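PDB 6WES: Tox3 from Phaeosphaeria nodorum, which acts as a necrotrophic effector of this wheat-infecting fungus, probably triggering host cell death upon Snn3-dependent recognition, and is probably released from a longer pro-protein by proteolysis. Local coordinates for residues P90-Y96 and E129-D135; R20-R25 and H79-N85; T11-C17 and C146-G152. One frame throughout, in Å; residues are numbered along the deposited sequence.

In the fold
All three contacts belong to the disulfide-bonded beta barrel of this effector. Interactions 1 and 3 pair neighbouring antiparallel strands, whereas interaction 2 spans two strands that are not neighbours in the sheet. The centres of interactions 1 and 2 are about 11 Å apart, as are those of 2 and 3; 1 and 3 are about 20 Å apart. Strands 72-85 and 92-105 join interactions 1 and 2 through Y96 N to F81 O (2.8 Å), and strands 2-16 and 23-36 join 2 and 3 through I23 O to H15 N (2.9 Å). Where interactions 1 and 3 meet, E129 packs on the C17-C146 disulfide. Along the chain, 11-17 with 146-152 encloses both other contacts.

Interaction 1 (P90-Y96 and E129-D135); sequences PPTRCLY and EVCIRAD
Y96 and E129 lie side by side and point the same way from opposing antiparallel strands. The phenol donates OH to E129 OE2 at 2.6 Å, the acceptor sitting at the ring's edge and using its anti lone pair, with carboxylate and ring planes 53° apart. Tyrosine fits here because its ring also meets methylenes: E129 CG, anti to the backbone N (chi1 175°), lies obliquely above its rim, 3.3 Å from Y96 CE1. The second oxygen, OE1, accepts from E19 N, so a buried carboxylate is held at both ends. On the same face the non-hydrogen-bonded pair C94 and C131, close enough for a disulfide, is joined SG to SG at 2.0 Å; beyond it R133 passes obliquely with CD 3.2 Å from T92 OG1. The other face carries L95 CB against V130 CG1 at 3.9 Å. There R93, bent at chi3 (65°), brings NH1 to 2.8 Å from D135 O; this oxygen lies in the guanidinium plane, while the nitrogen stands above the carbonyl plane. Strand 92-105 is flanked on its far side by strand 72-85, where F81 meets the Y96 ring, and strand 126-133 is followed in the sheet by strand 144-153.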
loop_
_atom_site.group_PDB
_atom_site.type_symbol
_atom_site.label_atom_id
_atom_site.label_comp_id
_atom_site.label_asym_id
_atom_site.label_seq_id
_atom_site.Cartn_x
_atom_site.Cartn_y
_atom_site.Cartn_z
ATOM N N PRO A 90 -4.528 26.123 -21.990
ATOM C CA PRO A 90 -4.592 24.681 -21.717
ATOM C C PRO A 90 -5.121 24.420 -20.301
ATOM O O PRO A 90 -5.124 25.310 -19.458
ATOM C CB PRO A 90 -3.121 24.229 -21.828
ATOM C CG PRO A 90 -2.379 25.391 -22.421
ATOM C CD PRO A 90 -3.140 26.611 -22.026
ATOM N N PRO A 91 -5.627 23.223 -20.062
ATOM C CA PRO A 91 -6.055 22.860 -18.706
ATOM C C PRO A 91 -4.854 22.747 -17.783
ATOM O O PRO A 91 -3.700 22.692 -18.213
ATOM C CB PRO A 91 -6.686 21.484 -18.921
ATOM C CG PRO A 91 -5.898 20.903 -20.066
ATOM C CD PRO A 91 -5.734 22.092 -20.990
ATOM N N THR A 92 -5.139 22.701 -16.484
ATOM C CA THR A 92 -4.140 22.284 -15.509
ATOM C C THR A 92 -4.233 20.774 -15.381
ATOM O O THR A 92 -5.290 20.237 -15.032
ATOM C CB THR A 92 -4.399 22.933 -14.153
ATOM O OG1 THR A 92 -4.378 24.353 -14.312
ATOM C CG2 THR A 92 -3.312 22.518 -13.153
ATOM N N ARG A 93 -3.144 20.082 -15.673
ATOM C CA ARG A 93 -3.108 18.635 -15.565
ATOM C C ARG A 93 -2.120 18.245 -14.483
ATOM O O ARG A 93 -0.980 18.724 -14.470
ATOM C CB ARG A 93 -2.714 18.006 -16.896
ATOM C CG ARG A 93 -3.622 18.451 -18.035
ATOM C CD ARG A 93 -3.534 17.520 -19.224
ATOM N NE ARG A 93 -4.031 16.191 -18.899
ATOM C CZ ARG A 93 -4.133 15.204 -19.782
ATOM N NH1 ARG A 93 -3.775 15.407 -21.043
ATOM N NH2 ARG A 93 -4.589 14.018 -19.399
ATOM N N CYS A 94 -2.566 17.394 -13.568
ATOM C CA CYS A 94 -1.765 17.035 -12.407
ATOM C C CYS A 94 -1.615 15.531 -12.324
ATOM O O CYS A 94 -2.597 14.794 -12.435
ATOM C CB CYS A 94 -2.431 17.524 -11.118
ATOM S SG CYS A 94 -2.626 19.333 -11.042
ATOM N N LEU A 95 -0.405 15.087 -12.050
ATOM C CA LEU A 95 -0.134 13.691 -11.760
ATOM C C LEU A 95 0.076 13.544 -10.259
ATOM O O LEU A 95 0.792 14.339 -9.648
ATOM C CB LEU A 95 1.133 13.246 -12.491
ATOM C CG LEU A 95 1.477 11.781 -12.229
ATOM C CD1 LEU A 95 0.424 10.830 -12.771
ATOM C CD2 LEU A 95 2.831 11.459 -12.814
ATOM N N TYR A 96 -0.549 12.540 -9.681
ATOM C CA TYR A 96 -0.492 12.269 -8.251
ATOM C C TYR A 96 0.090 10.893 -8.026
ATOM O O TYR A 96 -0.165 9.968 -8.800
ATOM C CB TYR A 96 -1.888 12.271 -7.639
ATOM C CG TYR A 96 -2.481 13.631 -7.723
ATOM C CD1 TYR A 96 -2.272 14.561 -6.716
ATOM C CD2 TYR A 96 -3.238 13.994 -8.831
ATOM C CE1 TYR A 96 -2.797 15.844 -6.820
ATOM C CE2 TYR A 96 -3.745 15.246 -8.949
ATOM C CZ TYR A 96 -3.518 16.164 -7.938
ATOM O OH TYR A 96 -4.029 17.433 -8.075
ATOM N N GLU A 129 2.314 15.468 -5.683
ATOM C CA GLU A 129 1.593 16.074 -6.802
ATOM C C GLU A 129 2.563 16.851 -7.687
ATOM O O GLU A 129 3.453 17.546 -7.186
ATOM C CB GLU A 129 0.516 17.072 -6.264
ATOM C CG GLU A 129 -0.268 17.885 -7.332
ATOM C CD GLU A 129 -1.113 19.061 -6.760
ATOM O OE1 GLU A 129 -0.518 19.995 -6.214
ATOM O OE2 GLU A 129 -2.353 19.048 -6.863
ATOM N N VAL A 130 2.395 16.749 -9.010
ATOM C CA VAL A 130 3.080 17.635 -9.952
ATOM C C VAL A 130 2.054 18.117 -10.971
ATOM O O VAL A 130 1.292 17.309 -11.511
ATOM C CB VAL A 130 4.309 16.959 -10.618
ATOM C CG1 VAL A 130 3.958 15.623 -11.273
ATOM C CG2 VAL A 130 5.038 17.919 -11.589
ATOM N N CYS A 131 1.992 19.426 -11.197
ATOM C CA CYS A 131 0.995 19.993 -12.098
ATOM C C CYS A 131 1.640 20.869 -13.166
ATOM O O CYS A 131 2.659 21.520 -12.928
ATOM C CB CYS A 131 -0.024 20.870 -11.373
ATOM S SG CYS A 131 -0.929 20.012 -10.118
ATOM N N ILE A 132 1.019 20.893 -14.340
ATOM C CA ILE A 132 1.428 21.785 -15.420
ATOM C C ILE A 132 0.181 22.326 -16.108
ATOM O O ILE A 132 -0.859 21.662 -16.179
ATOM C CB ILE A 132 2.360 21.060 -16.425
ATOM C CG1 ILE A 132 2.880 22.025 -17.487
ATOM C CG2 ILE A 132 1.643 19.915 -17.118
ATOM C CD1 ILE A 132 4.051 21.466 -18.278
ATOM N N ARG A 133 0.288 23.545 -16.640
ATOM C CA ARG A 133 -0.739 24.064 -17.544
ATOM C C ARG A 133 -0.332 23.631 -18.949
ATOM O O ARG A 133 0.505 24.268 -19.595
ATOM C CB ARG A 133 -0.809 25.581 -17.434
ATOM C CG ARG A 133 -1.469 26.105 -16.176
ATOM C CD ARG A 133 -2.963 26.302 -16.382
ATOM N NE ARG A 133 -3.286 26.730 -17.742
ATOM C CZ ARG A 133 -3.683 27.954 -18.074
ATOM N NH1 ARG A 133 -3.810 28.894 -17.143
ATOM N NH2 ARG A 133 -3.960 28.241 -19.338
ATOM N N ALA A 134 -0.919 22.535 -19.426
ATOM C CA ALA A 134 -0.527 21.945 -20.701
ATOM C C ALA A 134 -1.571 20.917 -21.115
ATOM O O ALA A 134 -2.425 20.510 -20.324
ATOM C CB ALA A 134 0.859 21.298 -20.608
ATOM N N ASP A 135 -1.478 20.484 -22.367
ATOM C CA ASP A 135 -2.419 19.512 -22.906
ATOM C C ASP A 135 -2.029 18.064 -22.614
ATOM O O ASP A 135 -2.773 17.156 -22.998
ATOM C CB ASP A 135 -2.578 19.710 -24.418
ATOM C CG ASP A 135 -3.023 21.122 -24.789
ATOM O OD1 ASP A 135 -4.089 21.568 -24.306
ATOM O OD2 ASP A 135 -2.312 21.785 -25.580
#

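Interaction 2 (R20-R25 and H79-N85); sequences RTGIQR and HDFCLMN
R25 NH2 donates to H79 NE2 at 2.9 Å, the strongest polar link between the two segments. The guanidinium and imidazole meet edge to edge with their planes only 20° apart, so the donor nitrogen lies close to the ring plane. Bends at chi2 (-88°) and chi3 turn R25 back so that R25 NE donates to Q24 O at 2.9 Å. Two separate N-H groups thus fix the rotation of the guanidinium. It is held over F81: R25 CZ stands 4.8 Å from the ring centroid, 5° off the normal, a cation-pi contact, and R25 CD adds a CH-pi contact over the same ring, 3.9 Å from the centroid. Arginine suits this place because its methylenes cover the ring while its charged end reaches the histidine.

At the other end, R20 NH2 makes a weak hydrogen bond to M84 O at 3.2 Å. The R20 chain, extended to CD and then bent at chi3, crosses L83 with R20 CD 3.3 Å from L83 CD1, and the leucine covers one face of the guanidinium. Between the two arginines sits I23, which branches to both apolar partners: CG2 touches F81 CZ at 3.8 Å, while CD1 meets L83 CD1 tip to tip. I23 follows G22, whose positive phi serves a G1 beta bulge against H15, and M127 also packs on I23, R25 and F81.

The chemistry is that of a small apolar centre bracketed by two arginines, bringing together strands that are not neighbours in the sheet. Since H79 NE2 accepts a hydrogen bond from R25 NH2 and ND1 makes a weak one to D56, the imidazole is probably neutral with its proton on ND1.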
loop_
_atom_site.group_PDB
_atom_site.type_symbol
_atom_site.label_atom_id
_atom_site.label_comp_id
_atom_site.label_asym_id
_atom_site.label_seq_id
_atom_site.Cartn_x
_atom_site.Cartn_y
_atom_site.Cartn_z
ATOM N N ARG A 20 -5.421 20.869 -5.759
ATOM C CA ARG A 20 -6.694 20.215 -5.496
ATOM C C ARG A 20 -6.683 19.696 -4.068
ATOM O O ARG A 20 -5.671 19.154 -3.615
ATOM C CB ARG A 20 -6.918 19.027 -6.436
ATOM C CG ARG A 20 -8.267 18.379 -6.217
ATOM C CD ARG A 20 -8.563 17.357 -7.263
ATOM N NE ARG A 20 -8.287 17.870 -8.604
ATOM C CZ ARG A 20 -9.184 17.930 -9.586
ATOM N NH1 ARG A 20 -10.421 17.487 -9.387
ATOM N NH2 ARG A 20 -8.837 18.420 -10.771
ATOM N N THR A 21 -7.809 19.841 -3.371
ATOM C CA THR A 21 -7.936 19.332 -2.013
ATOM C C THR A 21 -9.018 18.260 -1.938
ATOM O O THR A 21 -9.787 18.042 -2.878
ATOM C CB THR A 21 -8.249 20.465 -1.041
ATOM O OG1 THR A 21 -9.462 21.102 -1.459
ATOM C CG2 THR A 21 -7.116 21.486 -1.065
ATOM N N GLY A 22 -9.050 17.573 -0.798
ATOM C CA GLY A 22 -10.050 16.551 -0.548
ATOM C C GLY A 22 -9.947 15.315 -1.415
ATOM O O GLY A 22 -10.975 14.675 -1.708
ATOM N N ILE A 23 -8.733 14.923 -1.803
ATOM C CA ILE A 23 -8.536 13.772 -2.676
ATOM C C ILE A 23 -8.599 12.524 -1.813
ATOM O O ILE A 23 -7.703 12.273 -1.005
ATOM C CB ILE A 23 -7.199 13.861 -3.419
ATOM C CG1 ILE A 23 -7.099 15.182 -4.193
ATOM C CG2 ILE A 23 -7.040 12.651 -4.310
ATOM C CD1 ILE A 23 -5.722 15.417 -4.802
ATOM N N GLN A 24 -9.626 11.715 -2.012
ATOM C CA GLN A 24 -9.773 10.466 -1.281
ATOM C C GLN A 24 -9.364 9.282 -2.153
ATOM O O GLN A 24 -9.684 9.230 -3.348
ATOM C CB GLN A 24 -11.212 10.281 -0.822
ATOM C CG GLN A 24 -11.421 9.014 0.025
ATOM C CD GLN A 24 -12.768 9.007 0.698
ATOM O OE1 GLN A 24 -13.024 9.826 1.577
ATOM N NE2 GLN A 24 -13.643 8.102 0.278
ATOM N N ARG A 25 -8.651 8.331 -1.562
ATOM C CA ARG A 25 -8.256 7.119 -2.266
ATOM C C ARG A 25 -8.369 5.925 -1.336
ATOM O O ARG A 25 -8.008 6.016 -0.160
ATOM C CB ARG A 25 -6.786 7.186 -2.702
ATOM C CG ARG A 25 -6.448 8.345 -3.638
ATOM C CD ARG A 25 -6.673 7.943 -5.080
ATOM N NE ARG A 25 -8.071 8.041 -5.462
ATOM C CZ ARG A 25 -8.556 7.500 -6.578
ATOM N NH1 ARG A 25 -9.840 7.621 -6.887
ATOM N NH2 ARG A 25 -7.747 6.842 -7.392
ATOM N N HIS A 79 0.446 4.065 -5.922
ATOM C CA HIS A 79 -0.726 4.282 -6.755
ATOM C C HIS A 79 -0.528 5.598 -7.498
ATOM O O HIS A 79 -0.311 6.629 -6.863
ATOM C CB HIS A 79 -1.975 4.362 -5.849
ATOM C CG HIS A 79 -3.219 4.822 -6.547
ATOM N ND1 HIS A 79 -3.637 4.323 -7.757
ATOM C CD2 HIS A 79 -4.154 5.730 -6.173
ATOM C CE1 HIS A 79 -4.769 4.908 -8.111
ATOM N NE2 HIS A 79 -5.106 5.763 -7.161
ATOM N N ASP A 80 -0.589 5.568 -8.830
ATOM C CA ASP A 80 -0.463 6.763 -9.666
ATOM C C ASP A 80 -1.805 7.092 -10.318
ATOM O O ASP A 80 -2.516 6.191 -10.771
ATOM C CB ASP A 80 0.583 6.533 -10.774
ATOM C CG ASP A 80 1.932 6.107 -10.218
ATOM O OD1 ASP A 80 2.448 6.825 -9.341
ATOM O OD2 ASP A 80 2.469 5.043 -10.632
ATOM N N PHE A 81 -2.170 8.375 -10.355
ATOM C CA PHE A 81 -3.400 8.771 -11.041
ATOM C C PHE A 81 -3.280 10.218 -11.477
ATOM O O PHE A 81 -2.453 10.962 -10.965
ATOM C CB PHE A 81 -4.663 8.555 -10.174
ATOM C CG PHE A 81 -4.654 9.311 -8.873
ATOM C CD1 PHE A 81 -3.925 8.848 -7.794
ATOM C CD2 PHE A 81 -5.379 10.488 -8.734
ATOM C CE1 PHE A 81 -3.906 9.548 -6.595
ATOM C CE2 PHE A 81 -5.355 11.198 -7.540
ATOM C CZ PHE A 81 -4.631 10.723 -6.475
ATOM N N CYS A 82 -4.124 10.598 -12.433
ATOM C CA CYS A 82 -4.112 11.925 -13.037
ATOM C C CYS A 82 -5.439 12.625 -12.772
ATOM O O CYS A 82 -6.500 11.992 -12.732
ATOM C CB CYS A 82 -3.900 11.846 -14.562
ATOM S SG CYS A 82 -2.172 11.618 -15.166
ATOM N N LEU A 83 -5.380 13.942 -12.592
ATOM C CA LEU A 83 -6.584 14.753 -12.514
ATOM C C LEU A 83 -6.381 15.972 -13.398
ATOM O O LEU A 83 -5.258 16.450 -13.588
ATOM C CB LEU A 83 -6.916 15.233 -11.092
ATOM C CG LEU A 83 -7.183 14.142 -10.026
ATOM C CD1 LEU A 83 -7.213 14.727 -8.650
ATOM C CD2 LEU A 83 -8.464 13.386 -10.325
ATOM N N MET A 84 -7.484 16.491 -13.912
ATOM C CA MET A 84 -7.445 17.639 -14.802
ATOM C C MET A 84 -8.462 18.667 -14.338
ATOM O O MET A 84 -9.559 18.315 -13.893
ATOM C CB MET A 84 -7.777 17.208 -16.213
ATOM C CG MET A 84 -7.968 18.367 -17.157
ATOM S SD MET A 84 -7.829 17.844 -18.861
ATOM C CE MET A 84 -9.476 17.245 -19.199
ATOM N N ASN A 85 -8.071 19.935 -14.409
ATOM C CA ASN A 85 -8.969 21.062 -14.192
ATOM C C ASN A 85 -9.207 21.669 -15.569
ATOM O O ASN A 85 -8.328 22.365 -16.093
ATOM C CB ASN A 85 -8.296 22.083 -13.271
ATOM C CG ASN A 85 -9.146 23.322 -13.019
ATOM O OD1 ASN A 85 -10.057 23.648 -13.783
ATOM N ND2 ASN A 85 -8.827 24.039 -11.946
#

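Interaction 3 (T11-C17 and C146-G152); sequences TRSVHDC and CSTRTYG
T11 CG2 lies 3.5 Å from G152 O where strands 2-16 and 144-153 run antiparallel, a pairing interrupted further on by a classic beta bulge. R12 and G152 exchange two backbone hydrogen bonds; the end of the arginine leads away to salt bridges with D26 and E158. S13 then packs its CB on that of Y151. V14 marks the bulge: its carbonyl oxygen faces two residues at once, taking R149 N at 2.7 Å and, weakly, T150 N at 3.4 Å. The extra residue swings R149 toward the first strand, and V14 CG1 comes to lie over the centre of its guanidinium, 4.1 Å above the plane, an apolar cover for the flat charged group. H15 runs beside T148, with NE2 3.0 Å from T148 OG1, a hydroxyl whose main partner is P125 O. D16 answers the displaced arginine with a bidentate salt bridge: R149 NH2 to D16 OD1 at 2.8 Å and R149 NE to D16 OD2 at 3.0 Å, both on syn lone pairs, with the planes 29° apart. Aspartate is apt because its two oxygens match the NE and NH2 donors on one edge of the guanidinium. Its OD1 also receives G22 N, while a water joins OD2 to S147 OG. Beyond the strand's end, C17 SG is bonded to C146 SG at 2.1 Å, the C-S-S-C torsion being 99°.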
loop_
_atom_site.group_PDB
_atom_site.type_symbol
_atom_site.label_atom_id
_atom_site.label_comp_id
_atom_site.label_asym_id
_atom_site.label_seq_id
_atom_site.Cartn_x
_atom_site.Cartn_y
_atom_site.Cartn_z
ATOM N N THR A 11 -6.523 0.535 3.252
ATOM C CA THR A 11 -6.456 1.834 3.909
ATOM C C THR A 11 -7.060 2.891 2.997
ATOM O O THR A 11 -6.714 2.977 1.805
ATOM C CB THR A 11 -5.012 2.170 4.277
ATOM O OG1 THR A 11 -4.511 1.115 5.117
ATOM C CG2 THR A 11 -4.912 3.515 4.993
ATOM N N ARG A 12 -7.944 3.697 3.564
ATOM C CA ARG A 12 -8.508 4.861 2.903
ATOM C C ARG A 12 -7.776 6.089 3.425
ATOM O O ARG A 12 -7.460 6.173 4.621
ATOM C CB ARG A 12 -10.005 4.967 3.254
ATOM C CG ARG A 12 -10.707 6.258 2.824
ATOM C CD ARG A 12 -12.220 6.145 2.969
ATOM N NE ARG A 12 -12.742 5.068 2.125
ATOM C CZ ARG A 12 -14.009 4.644 2.142
ATOM N NH1 ARG A 12 -14.879 5.208 2.974
ATOM N NH2 ARG A 12 -14.402 3.677 1.325
ATOM N N SER A 13 -7.568 7.076 2.566
ATOM C CA SER A 13 -6.921 8.300 3.016
ATOM C C SER A 13 -7.454 9.487 2.231
ATOM O O SER A 13 -8.013 9.334 1.142
ATOM C CB SER A 13 -5.400 8.225 2.857
ATOM O OG SER A 13 -5.019 8.034 1.501
ATOM N N VAL A 14 -7.267 10.678 2.792
ATOM C CA VAL A 14 -7.667 11.934 2.160
ATOM C C VAL A 14 -6.470 12.875 2.225
ATOM O O VAL A 14 -5.824 12.988 3.280
ATOM C CB VAL A 14 -8.868 12.574 2.895
ATOM C CG1 VAL A 14 -9.275 13.901 2.241
ATOM C CG2 VAL A 14 -10.036 11.595 2.929
ATOM N N HIS A 15 -6.170 13.538 1.107
ATOM C CA HIS A 15 -5.020 14.428 1.006
ATOM C C HIS A 15 -5.419 15.776 0.428
ATOM O O HIS A 15 -6.325 15.878 -0.408
ATOM C CB HIS A 15 -3.929 13.800 0.122
ATOM C CG HIS A 15 -3.257 12.631 0.772
ATOM N ND1 HIS A 15 -3.757 11.349 0.701
ATOM C CD2 HIS A 15 -2.169 12.568 1.572
ATOM C CE1 HIS A 15 -2.996 10.537 1.422
ATOM N NE2 HIS A 15 -2.014 11.255 1.948
ATOM N N ASP A 16 -4.680 16.797 0.845
ATOM C CA ASP A 16 -4.846 18.155 0.337
ATOM C C ASP A 16 -3.554 18.560 -0.343
ATOM O O ASP A 16 -2.472 18.462 0.247
ATOM C CB ASP A 16 -5.201 19.090 1.488
ATOM C CG ASP A 16 -6.500 18.706 2.127
ATOM O OD1 ASP A 16 -7.468 18.400 1.404
ATOM O OD2 ASP A 16 -6.571 18.701 3.384
ATOM N N CYS A 17 -3.662 18.956 -1.597
ATOM C CA CYS A 17 -2.496 19.248 -2.416
ATOM C C CYS A 17 -2.558 20.703 -2.869
ATOM O O CYS A 17 -3.506 21.432 -2.554
ATOM C CB CYS A 17 -2.424 18.284 -3.607
ATOM S SG CYS A 17 -2.253 16.509 -3.156
ATOM N N CYS A 146 2.099 16.585 -0.648
ATOM C CA CYS A 146 0.822 17.091 -0.168
ATOM C C CYS A 146 0.718 16.911 1.346
ATOM O O CYS A 146 1.595 16.323 1.979
ATOM C CB CYS A 146 -0.296 16.303 -0.837
ATOM S SG CYS A 146 -0.235 16.243 -2.638
ATOM N N SER A 147 -0.358 17.410 1.952
ATOM C CA SER A 147 -0.599 17.100 3.354
ATOM C C SER A 147 -1.680 16.034 3.491
ATOM O O SER A 147 -2.644 15.991 2.722
ATOM C CB SER A 147 -0.944 18.355 4.166
ATOM O OG SER A 147 -2.016 19.063 3.566
ATOM N N THR A 148 -1.483 15.131 4.449
ATOM C CA THR A 148 -2.443 14.068 4.716
ATOM C C THR A 148 -3.510 14.626 5.652
ATOM O O THR A 148 -3.193 15.092 6.756
ATOM C CB THR A 148 -1.718 12.869 5.325
ATOM O OG1 THR A 148 -0.710 12.418 4.410
ATOM C CG2 THR A 148 -2.690 11.705 5.622
ATOM N N ARG A 149 -4.771 14.601 5.221
ATOM C CA ARG A 149 -5.842 15.082 6.082
ATOM C C ARG A 149 -6.264 14.026 7.082
ATOM O O ARG A 149 -6.472 14.337 8.252
ATOM C CB ARG A 149 -7.040 15.540 5.268
ATOM C CG ARG A 149 -7.813 16.551 6.127
ATOM C CD ARG A 149 -9.154 16.813 5.622
ATOM N NE ARG A 149 -9.091 17.512 4.354
ATOM C CZ ARG A 149 -10.166 17.744 3.627
ATOM N NH1 ARG A 149 -11.356 17.377 4.088
ATOM N NH2 ARG A 149 -10.046 18.341 2.455
ATOM N N THR A 150 -6.397 12.779 6.638
ATOM C CA THR A 150 -6.797 11.700 7.528
ATOM C C THR A 150 -6.518 10.385 6.812
ATOM O O THR A 150 -6.310 10.362 5.600
ATOM C CB THR A 150 -8.267 11.826 7.953
ATOM O OG1 THR A 150 -8.536 10.852 8.964
ATOM C CG2 THR A 150 -9.230 11.645 6.782
ATOM N N TYR A 151 -6.517 9.294 7.578
ATOM C CA TYR A 151 -6.376 7.959 7.006
ATOM C C TYR A 151 -6.966 6.960 7.990
ATOM O O TYR A 151 -7.082 7.244 9.191
ATOM C CB TYR A 151 -4.917 7.619 6.657
ATOM C CG TYR A 151 -4.006 7.598 7.847
ATOM C CD1 TYR A 151 -3.459 8.760 8.343
ATOM C CD2 TYR A 151 -3.689 6.400 8.494
ATOM C CE1 TYR A 151 -2.631 8.744 9.449
ATOM C CE2 TYR A 151 -2.850 6.394 9.618
ATOM C CZ TYR A 151 -2.332 7.573 10.063
ATOM O OH TYR A 151 -1.493 7.621 11.167
ATOM N N GLY A 152 -7.339 5.787 7.490
ATOM C CA GLY A 152 -7.911 4.786 8.376
ATOM C C GLY A 152 -8.384 3.581 7.601
ATOM O O GLY A 152 -8.139 3.476 6.398
HETATM O O HOH W 1 -1.627 21.251 1.843
HETATM O O HOH W 2 -4.154 18.254 4.923
#